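Local structure of phenyl-3-pyruvate decarboxylase (Azospirillum brasilense, 2NXW) at residues Pro376-Arg388 with Gly401-Ala413. The protein decarboxylates phenylpyruvate and indole-3-pyruvate, the latter to indole-3-acetaldehyde in auxin biosynthesis, using thiamine diphosphate and a metal ion. Numbering follows the deposited sequence.
Sequences PMDIARAVNDRVR and GDCLFTAMDMIDA. With TPP (thiamine diphosphate), chain E.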
ATOM      1  N   PRO A 376       4.114  41.460  17.138  1.00 14.28           N
ATOM      2  CA  PRO A 376       2.930  40.648  17.433  1.00 14.06           C
ATOM      3  C   PRO A 376       2.391  40.850  18.858  1.00 14.16           C
ATOM      4  O   PRO A 376       1.177  40.901  19.069  1.00 13.99           O
ATOM      5  CB  PRO A 376       3.426  39.225  17.198  1.00 13.04           C
ATOM      6  CG  PRO A 376       4.377  39.402  16.051  1.00 14.53           C
ATOM      7  CD  PRO A 376       5.145  40.656  16.446  1.00 14.00           C
ATOM      8  N   MET A 377       3.272  40.972  19.849  1.00 14.49           N
ATOM      9  CA  MET A 377       2.782  41.153  21.212  1.00 14.36           C
ATOM     10  C   MET A 377       2.022  42.465  21.407  1.00 14.79           C
ATOM     11  O   MET A 377       1.189  42.570  22.311  1.00 14.97           O
ATOM     12  CB  MET A 377       3.924  41.046  22.228  1.00 15.49           C
ATOM     13  CG  MET A 377       4.553  39.657  22.302  1.00 14.55           C
ATOM     14  SD  MET A 377       3.377  38.287  22.441  1.00 16.97           S
ATOM     15  CE  MET A 377       2.872  38.431  24.145  1.00 19.85           C
ATOM     16  N   ASP A 378       2.310  43.459  20.574  1.00 13.89           N
ATOM     17  CA  ASP A 378       1.601  44.729  20.668  1.00 14.49           C
ATOM     18  C   ASP A 378       0.163  44.519  20.213  1.00 14.33           C
ATOM     19  O   ASP A 378      -0.760  45.150  20.733  1.00 13.69           O
ATOM     20  CB  ASP A 378       2.271  45.789  19.804  1.00 15.03           C
ATOM     21  CG  ASP A 378       3.661  46.127  20.294  1.00 16.57           C
ATOM     22  OD1 ASP A 378       3.807  46.363  21.511  1.00 18.47           O
ATOM     23  OD2 ASP A 378       4.593  46.160  19.463  1.00 17.62           O
ATOM     24  N   ILE A 379      -0.030  43.638  19.236  1.00 13.07           N
ATOM     25  CA  ILE A 379      -1.378  43.360  18.756  1.00 13.57           C
ATOM     26  C   ILE A 379      -2.148  42.650  19.871  1.00 13.89           C
ATOM     27  O   ILE A 379      -3.309  42.964  20.123  1.00 13.28           O
ATOM     28  CB  ILE A 379      -1.333  42.519  17.464  1.00 12.27           C
ATOM     29  CG1 ILE A 379      -0.647  43.331  16.361  1.00 12.57           C
ATOM     30  CG2 ILE A 379      -2.763  42.140  17.033  1.00 13.61           C
ATOM     31  CD1 ILE A 379      -0.386  42.530  15.085  1.00 13.38           C
ATOM     32  N   ALA A 380      -1.501  41.722  20.575  1.00 13.08           N
ATOM     33  CA  ALA A 380      -2.165  41.049  21.683  1.00 14.39           C
ATOM     34  C   ALA A 380      -2.515  42.075  22.771  1.00 14.67           C
ATOM     35  O   ALA A 380      -3.615  42.051  23.322  1.00 14.63           O
ATOM     36  CB  ALA A 380      -1.268  39.947  22.257  1.00 14.53           C
ATOM     37  N   ARG A 381      -1.594  42.984  23.080  1.00 15.48           N
ATOM     38  CA  ARG A 381      -1.877  43.986  24.104  1.00 16.01           C
ATOM     39  C   ARG A 381      -3.023  44.897  23.686  1.00 15.81           C
ATOM     40  O   ARG A 381      -3.844  45.273  24.524  1.00 16.45           O
ATOM     41  CB  ARG A 381      -0.640  44.842  24.410  1.00 16.53           C
ATOM     42  CG  ARG A 381       0.455  44.110  25.171  1.00 18.98           C
ATOM     43  CD  ARG A 381       1.686  45.006  25.355  1.00 22.07           C
ATOM     44  NE  ARG A 381       2.918  44.221  25.409  1.00 30.68           N
ATOM     45  CZ  ARG A 381       3.280  43.454  26.432  1.00 31.25           C
ATOM     46  NH1 ARG A 381       2.515  43.366  27.511  1.00 32.89           N
ATOM     47  NH2 ARG A 381       4.402  42.752  26.365  1.00 34.62           N
ATOM     48  N   ALA A 382      -3.094  45.244  22.401  1.00 14.69           N
ATOM     49  CA  ALA A 382      -4.162  46.138  21.942  1.00 15.01           C
ATOM     50  C   ALA A 382      -5.524  45.498  22.155  1.00 15.16           C
ATOM     51  O   ALA A 382      -6.457  46.130  22.657  1.00 15.70           O
ATOM     52  CB  ALA A 382      -3.969  46.486  20.474  1.00 15.34           C
ATOM     53  N   VAL A 383      -5.631  44.233  21.772  1.00 13.91           N
ATOM     54  CA  VAL A 383      -6.871  43.487  21.910  1.00 13.95           C
ATOM     55  C   VAL A 383      -7.228  43.325  23.379  1.00 14.94           C
ATOM     56  O   VAL A 383      -8.361  43.585  23.782  1.00 14.38           O
ATOM     57  CB  VAL A 383      -6.734  42.091  21.223  1.00 13.51           C
ATOM     58  CG1 VAL A 383      -7.829  41.121  21.696  1.00 14.98           C
ATOM     59  CG2 VAL A 383      -6.780  42.263  19.703  1.00 14.42           C
ATOM     60  N   ASN A 384      -6.252  42.928  24.189  1.00 13.83           N
ATOM     61  CA  ASN A 384      -6.502  42.707  25.609  1.00 14.55           C
ATOM     62  C   ASN A 384      -6.860  43.979  26.359  1.00 14.44           C
ATOM     63  O   ASN A 384      -7.690  43.938  27.262  1.00 15.33           O
ATOM     64  CB  ASN A 384      -5.300  42.019  26.262  1.00 15.76           C
ATOM     65  CG  ASN A 384      -5.067  40.617  25.718  1.00 16.18           C
ATOM     66  OD1 ASN A 384      -5.961  40.013  25.123  1.00 15.76           O
ATOM     67  ND2 ASN A 384      -3.861  40.085  25.934  1.00 15.62           N
ATOM     68  N   ASP A 385      -6.234  45.101  26.004  1.00 15.19           N
ATOM     69  CA  ASP A 385      -6.546  46.360  26.675  1.00 16.60           C
ATOM     70  C   ASP A 385      -8.016  46.711  26.449  1.00 17.79           C
ATOM     71  O   ASP A 385      -8.696  47.189  27.365  1.00 18.93           O
ATOM     72  CB  ASP A 385      -5.663  47.509  26.166  1.00 16.52           C
ATOM     73  CG  ASP A 385      -4.253  47.469  26.732  1.00 17.89           C
ATOM     74  OD1 ASP A 385      -4.024  46.749  27.729  1.00 18.92           O
ATOM     75  OD2 ASP A 385      -3.384  48.177  26.173  1.00 19.64           O
ATOM     76  N   ARG A 386      -8.522  46.476  25.242  1.00 17.04           N
ATOM     77  CA  ARG A 386      -9.923  46.797  24.989  1.00 16.28           C
ATOM     78  C   ARG A 386     -10.831  45.966  25.876  1.00 17.10           C
ATOM     79  O   ARG A 386     -11.804  46.475  26.435  1.00 17.04           O
ATOM     80  CB  ARG A 386     -10.283  46.557  23.521  1.00 16.39           C
ATOM     81  CG  ARG A 386      -9.930  47.709  22.604  1.00 15.70           C
ATOM     82  CD  ARG A 386     -10.632  47.559  21.250  1.00 16.84           C
ATOM     83  NE  ARG A 386     -12.087  47.461  21.398  1.00 17.43           N
ATOM     84  CZ  ARG A 386     -12.918  48.502  21.436  1.00 18.64           C
ATOM     85  NH1 ARG A 386     -12.453  49.737  21.332  1.00 19.05           N
ATOM     86  NH2 ARG A 386     -14.226  48.301  21.587  1.00 18.98           N
ATOM     87  N   VAL A 387     -10.514  44.685  26.009  1.00 16.48           N
ATOM     88  CA  VAL A 387     -11.305  43.797  26.841  1.00 17.23           C
ATOM     89  C   VAL A 387     -11.259  44.241  28.301  1.00 19.01           C
ATOM     90  O   VAL A 387     -12.294  44.306  28.967  1.00 19.34           O
ATOM     91  CB  VAL A 387     -10.815  42.340  26.722  1.00 16.77           C
ATOM     92  CG1 VAL A 387     -11.524  41.460  27.741  1.00 19.15           C
ATOM     93  CG2 VAL A 387     -11.109  41.829  25.312  1.00 15.59           C
ATOM     94  N   ARG A 388     -10.067  44.566  28.792  1.00 19.56           N
ATOM     95  CA  ARG A 388      -9.919  45.004  30.180  1.00 20.52           C
ATOM     96  C   ARG A 388     -10.651  46.313  30.448  1.00 20.96           C
ATOM     97  O   ARG A 388     -11.026  46.596  31.592  1.00 22.62           O
ATOM     98  CB  ARG A 388      -8.432  45.142  30.542  1.00 21.43           C
ATOM     99  CG  ARG A 388      -7.713  43.806  30.702  1.00 22.89           C
ATOM    100  CD  ARG A 388      -8.368  42.977  31.799  1.00 27.13           C
ATOM    101  NE  ARG A 388      -7.872  41.605  31.858  1.00 29.17           N
ATOM    102  CZ  ARG A 388      -6.646  41.267  32.240  1.00 30.86           C
ATOM    103  NH1 ARG A 388      -5.779  42.205  32.601  1.00 32.56           N
ATOM    104  NH2 ARG A 388      -6.288  39.990  32.265  1.00 32.04           N
ATOM    105  N   GLY A 401       0.211  30.269  11.489  1.00 12.33           N
ATOM    106  CA  GLY A 401       1.289  31.243  11.343  1.00 11.79           C
ATOM    107  C   GLY A 401       1.499  31.899  12.696  1.00 10.78           C
ATOM    108  O   GLY A 401       0.940  31.456  13.694  1.00 12.23           O
ATOM    109  N   ASP A 402       2.310  32.951  12.768  1.00 11.00           N
ATOM    110  CA  ASP A 402       2.508  33.601  14.056  1.00 11.17           C
ATOM    111  C   ASP A 402       1.196  34.205  14.568  1.00 12.34           C
ATOM    112  O   ASP A 402       1.051  34.476  15.759  1.00 13.86           O
ATOM    113  CB  ASP A 402       3.615  34.663  13.972  1.00 11.90           C
ATOM    114  CG  ASP A 402       4.202  35.000  15.341  1.00 14.57           C
ATOM    115  OD1 ASP A 402       3.955  34.242  16.304  1.00 14.29           O
ATOM    116  OD2 ASP A 402       4.913  36.023  15.442  1.00 15.75           O
ATOM    117  N   CYS A 403       0.221  34.395  13.680  1.00 12.04           N
ATOM    118  CA  CYS A 403      -1.072  34.907  14.128  1.00 11.48           C
ATOM    119  C   CYS A 403      -1.680  33.962  15.185  1.00 12.61           C
ATOM    120  O   CYS A 403      -2.280  34.422  16.155  1.00 12.42           O
ATOM    121  CB  CYS A 403      -2.030  35.060  12.940  1.00 12.82           C
ATOM    122  SG  CYS A 403      -2.323  33.562  11.957  1.00 12.79           S
ATOM    123  N   LEU A 404      -1.491  32.655  15.013  1.00 12.12           N
ATOM    124  CA  LEU A 404      -2.008  31.665  15.960  1.00 12.77           C
ATOM    125  C   LEU A 404      -1.219  31.719  17.272  1.00 12.78           C
ATOM    126  O   LEU A 404      -1.789  31.675  18.355  1.00 12.92           O
ATOM    127  CB  LEU A 404      -1.903  30.257  15.372  1.00 14.28           C
ATOM    128  CG  LEU A 404      -2.268  29.121  16.334  1.00 14.47           C
ATOM    129  CD1 LEU A 404      -3.637  29.358  16.973  1.00 17.52           C
ATOM    130  CD2 LEU A 404      -2.244  27.815  15.575  1.00 17.95           C
ATOM    131  N   PHE A 405       0.100  31.801  17.166  1.00 11.97           N
ATOM    132  CA  PHE A 405       0.936  31.869  18.355  1.00 11.72           C
ATOM    133  C   PHE A 405       0.645  33.142  19.156  1.00 11.51           C
ATOM    134  O   PHE A 405       0.717  33.136  20.386  1.00 13.34           O
ATOM    135  CB  PHE A 405       2.411  31.780  17.942  1.00 12.56           C
ATOM    136  CG  PHE A 405       2.826  30.406  17.503  1.00 13.17           C
ATOM    137  CD1 PHE A 405       3.532  29.567  18.361  1.00 14.43           C
ATOM    138  CD2 PHE A 405       2.478  29.927  16.245  1.00 14.94           C
ATOM    139  CE1 PHE A 405       3.884  28.272  17.975  1.00 13.66           C
ATOM    140  CE2 PHE A 405       2.821  28.626  15.845  1.00 14.95           C
ATOM    141  CZ  PHE A 405       3.531  27.796  16.721  1.00 14.91           C
ATOM    142  N   THR A 406       0.287  34.218  18.461  1.00 11.84           N
ATOM    143  CA  THR A 406      -0.054  35.476  19.105  1.00 12.67           C
ATOM    144  C   THR A 406      -1.435  35.365  19.758  1.00 13.43           C
ATOM    145  O   THR A 406      -1.651  35.868  20.864  1.00 14.29           O
ATOM    146  CB  THR A 406      -0.091  36.613  18.091  1.00 12.11           C
ATOM    147  OG1 THR A 406       1.170  36.682  17.407  1.00 13.49           O
ATOM    148  CG2 THR A 406      -0.329  37.937  18.800  1.00 12.78           C
ATOM    149  N   ALA A 407      -2.365  34.699  19.074  1.00 13.45           N
ATOM    150  CA  ALA A 407      -3.721  34.530  19.600  1.00 13.63           C
ATOM    151  C   ALA A 407      -3.738  33.761  20.913  1.00 15.22           C
ATOM    152  O   ALA A 407      -4.657  33.936  21.719  1.00 15.56           O
ATOM    153  CB  ALA A 407      -4.600  33.833  18.564  1.00 15.58           C
ATOM    154  N   MET A 408      -2.735  32.914  21.138  1.00 15.44           N
ATOM    155  CA  MET A 408      -2.675  32.166  22.393  1.00 17.15           C
ATOM    156  C   MET A 408      -2.605  33.133  23.575  1.00 16.39           C
ATOM    157  O   MET A 408      -2.975  32.772  24.697  1.00 18.24           O
ATOM    158  CB  MET A 408      -1.447  31.245  22.421  1.00 19.54           C
ATOM    159  CG  MET A 408      -1.479  30.092  21.421  1.00 24.21           C
ATOM    160  SD  MET A 408      -2.848  28.947  21.733  1.00 28.24           S
ATOM    161  CE  MET A 408      -2.329  28.195  23.256  1.00 28.51           C
ATOM    162  N   ASP A 409      -2.133  34.355  23.326  1.00 15.89           N
ATOM    163  CA  ASP A 409      -2.024  35.358  24.379  1.00 15.52           C
ATOM    164  C   ASP A 409      -3.096  36.440  24.317  1.00 15.76           C
ATOM    165  O   ASP A 409      -2.949  37.517  24.901  1.00 16.11           O
ATOM    166  CB  ASP A 409      -0.625  35.992  24.371  1.00 16.74           C
ATOM    167  CG  ASP A 409       0.432  35.057  24.921  1.00 19.05           C
ATOM    168  OD1 ASP A 409       0.088  34.228  25.788  1.00 20.17           O
ATOM    169  OD2 ASP A 409       1.601  35.156  24.496  1.00 17.48           O
ATOM    170  N   MET A 410      -4.185  36.146  23.607  1.00 14.90           N
ATOM    171  CA  MET A 410      -5.299  37.085  23.506  1.00 14.90           C
ATOM    172  C   MET A 410      -6.491  36.587  24.308  1.00 15.07           C
ATOM    173  O   MET A 410      -6.789  35.397  24.310  1.00 17.20           O
ATOM    174  CB  MET A 410      -5.731  37.244  22.050  1.00 14.47           C
ATOM    175  CG  MET A 410      -4.814  38.121  21.239  1.00 14.71           C
ATOM    176  SD  MET A 410      -5.397  38.203  19.532  1.00 18.58           S
ATOM    177  CE  MET A 410      -4.109  39.199  18.809  1.00 17.55           C
ATOM    178  N   ILE A 411      -7.164  37.504  24.998  1.00 16.01           N
ATOM    179  CA  ILE A 411      -8.354  37.144  25.761  1.00 16.01           C
ATOM    180  C   ILE A 411      -9.471  36.944  24.731  1.00 15.71           C
ATOM    181  O   ILE A 411      -9.744  37.836  23.935  1.00 18.14           O
ATOM    182  CB  ILE A 411      -8.742  38.277  26.725  1.00 16.47           C
ATOM    183  CG1 ILE A 411      -7.586  38.531  27.699  1.00 16.51           C
ATOM    184  CG2 ILE A 411     -10.017  37.905  27.475  1.00 17.63           C
ATOM    185  CD1 ILE A 411      -7.743  39.797  28.523  1.00 17.93           C
ATOM    186  N   ASP A 412     -10.110  35.780  24.751  1.00 17.17           N
ATOM    187  CA  ASP A 412     -11.159  35.499  23.777  1.00 16.80           C
ATOM    188  C   ASP A 412     -12.403  34.864  24.374  1.00 17.50           C
ATOM    189  O   ASP A 412     -12.464  34.581  25.568  1.00 19.66           O
ATOM    190  CB  ASP A 412     -10.613  34.564  22.692  1.00 18.99           C
ATOM    191  CG  ASP A 412     -10.184  33.220  23.248  1.00 20.02           C
ATOM    192  OD1 ASP A 412     -10.986  32.561  23.957  1.00 20.39           O
ATOM    193  OD2 ASP A 412      -9.039  32.813  22.978  1.00 24.79           O
ATOM    194  N   ALA A 413     -13.391  34.659  23.509  1.00 16.23           N
ATOM    195  CA  ALA A 413     -14.655  34.013  23.840  1.00 16.16           C
ATOM    196  C   ALA A 413     -14.634  32.760  22.974  1.00 16.41           C
ATOM    197  O   ALA A 413     -15.628  32.392  22.336  1.00 19.56           O
ATOM    198  CB  ALA A 413     -15.836  34.913  23.456  1.00 16.30           C
TER
HETATM  199  N1' TPP E2002       0.618  25.371   2.624  1.00 10.95           N
HETATM  200  C2' TPP E2002      -0.464  25.155   3.389  1.00 11.21           C
HETATM  201  CM2 TPP E2002      -1.829  25.019   2.733  1.00 12.90           C
HETATM  202  N3' TPP E2002      -0.353  25.050   4.717  1.00 11.14           N
HETATM  203  C4' TPP E2002       0.847  25.158   5.354  1.00 12.02           C
HETATM  204  N4' TPP E2002       0.907  24.975   6.702  1.00 14.17           N
HETATM  205  C5' TPP E2002       2.020  25.453   4.588  1.00 11.68           C
HETATM  206  C6' TPP E2002       1.863  25.529   3.189  1.00 12.54           C
HETATM  207  C7' TPP E2002       3.417  25.640   5.224  1.00 13.75           C
HETATM  208  N3  TPP E2002       3.537  26.887   6.109  1.00 12.92           N
HETATM  209  C2  TPP E2002       3.439  26.738   7.433  1.00 15.33           C
HETATM  210  S1  TPP E2002       3.670  28.356   8.067  1.00 14.53           S
HETATM  211  C5  TPP E2002       3.910  29.172   6.526  1.00 12.76           C
HETATM  212  C4  TPP E2002       3.803  28.140   5.597  1.00 12.08           C
HETATM  213  CM4 TPP E2002       3.962  28.414   4.076  1.00 11.99           C
HETATM  214  C6  TPP E2002       4.159  30.617   6.354  1.00 11.85           C
HETATM  215  C7  TPP E2002       2.901  31.408   6.761  1.00 12.44           C
HETATM  216  O7  TPP E2002       3.154  32.729   6.356  1.00  9.62           O
HETATM  217  PA  TPP E2002       2.119  33.757   6.971  1.00 10.02           P
HETATM  218  O1A TPP E2002       0.667  33.416   6.648  1.00 11.22           O
HETATM  219  O2A TPP E2002       2.521  35.103   6.370  1.00  9.84           O
HETATM  220  O3A TPP E2002       2.253  33.855   8.555  1.00  9.45           O
HETATM  221  PB  TPP E2002       3.729  34.064   9.276  1.00 10.67           P
HETATM  222  O1B TPP E2002       4.533  35.128   8.528  1.00 10.47           O
HETATM  223  O2B TPP E2002       3.369  34.499  10.726  1.00 13.33           O
HETATM  224  O3B TPP E2002       4.479  32.741   9.333  1.00 11.50           O
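I411 lays its CG1-CD1 branch across the amide of N384, CG1 lying 3.4 Å from OD1, while its CG2 meets CG1 of V387 and its CD1 reaches the guanidinium of R388. With CG of N384 anti to its own carbonyl carbon (chi1 -65°), the amide swings from helix 376-388 to the backbone that follows helix 402-407 and grips it twice. N384 OD1 accepts from I411 N (2.8 Å, nearly straight at 168°), the donor tilted from the carbonyl plane. N384 ND2 gives an in-plane bond to D409 O (2.9 Å) and a second one to P364 O. The amide is thereby fixed in rotation and bridges D409 and I411, on either side of M410 in sequence. M410, extended beyond CG, passes along A380 and ends with CE 3.7 Å from I379 CG2, close to V383. Nearer the cofactor, T406 sets its CG2 3.3 Å from P376 O, and its OG1 bonds to D402 O, which also receives T406 N. D402 OD2 lies beside the P376 ring, and OD1 is bound by S546. From the start of its helix, D402 N donates to TPP O2B (2.8 Å), G401 holding the N-cap position. The two helices, crossing at -45°, precede and follow strand 395-398; I379, V383 and T406 lean on strand 470-475 of the parallel sheet in the C-terminal domain of thiamine diphosphate enzymes, where a helix N-terminus meets the cofactor's diphosphate.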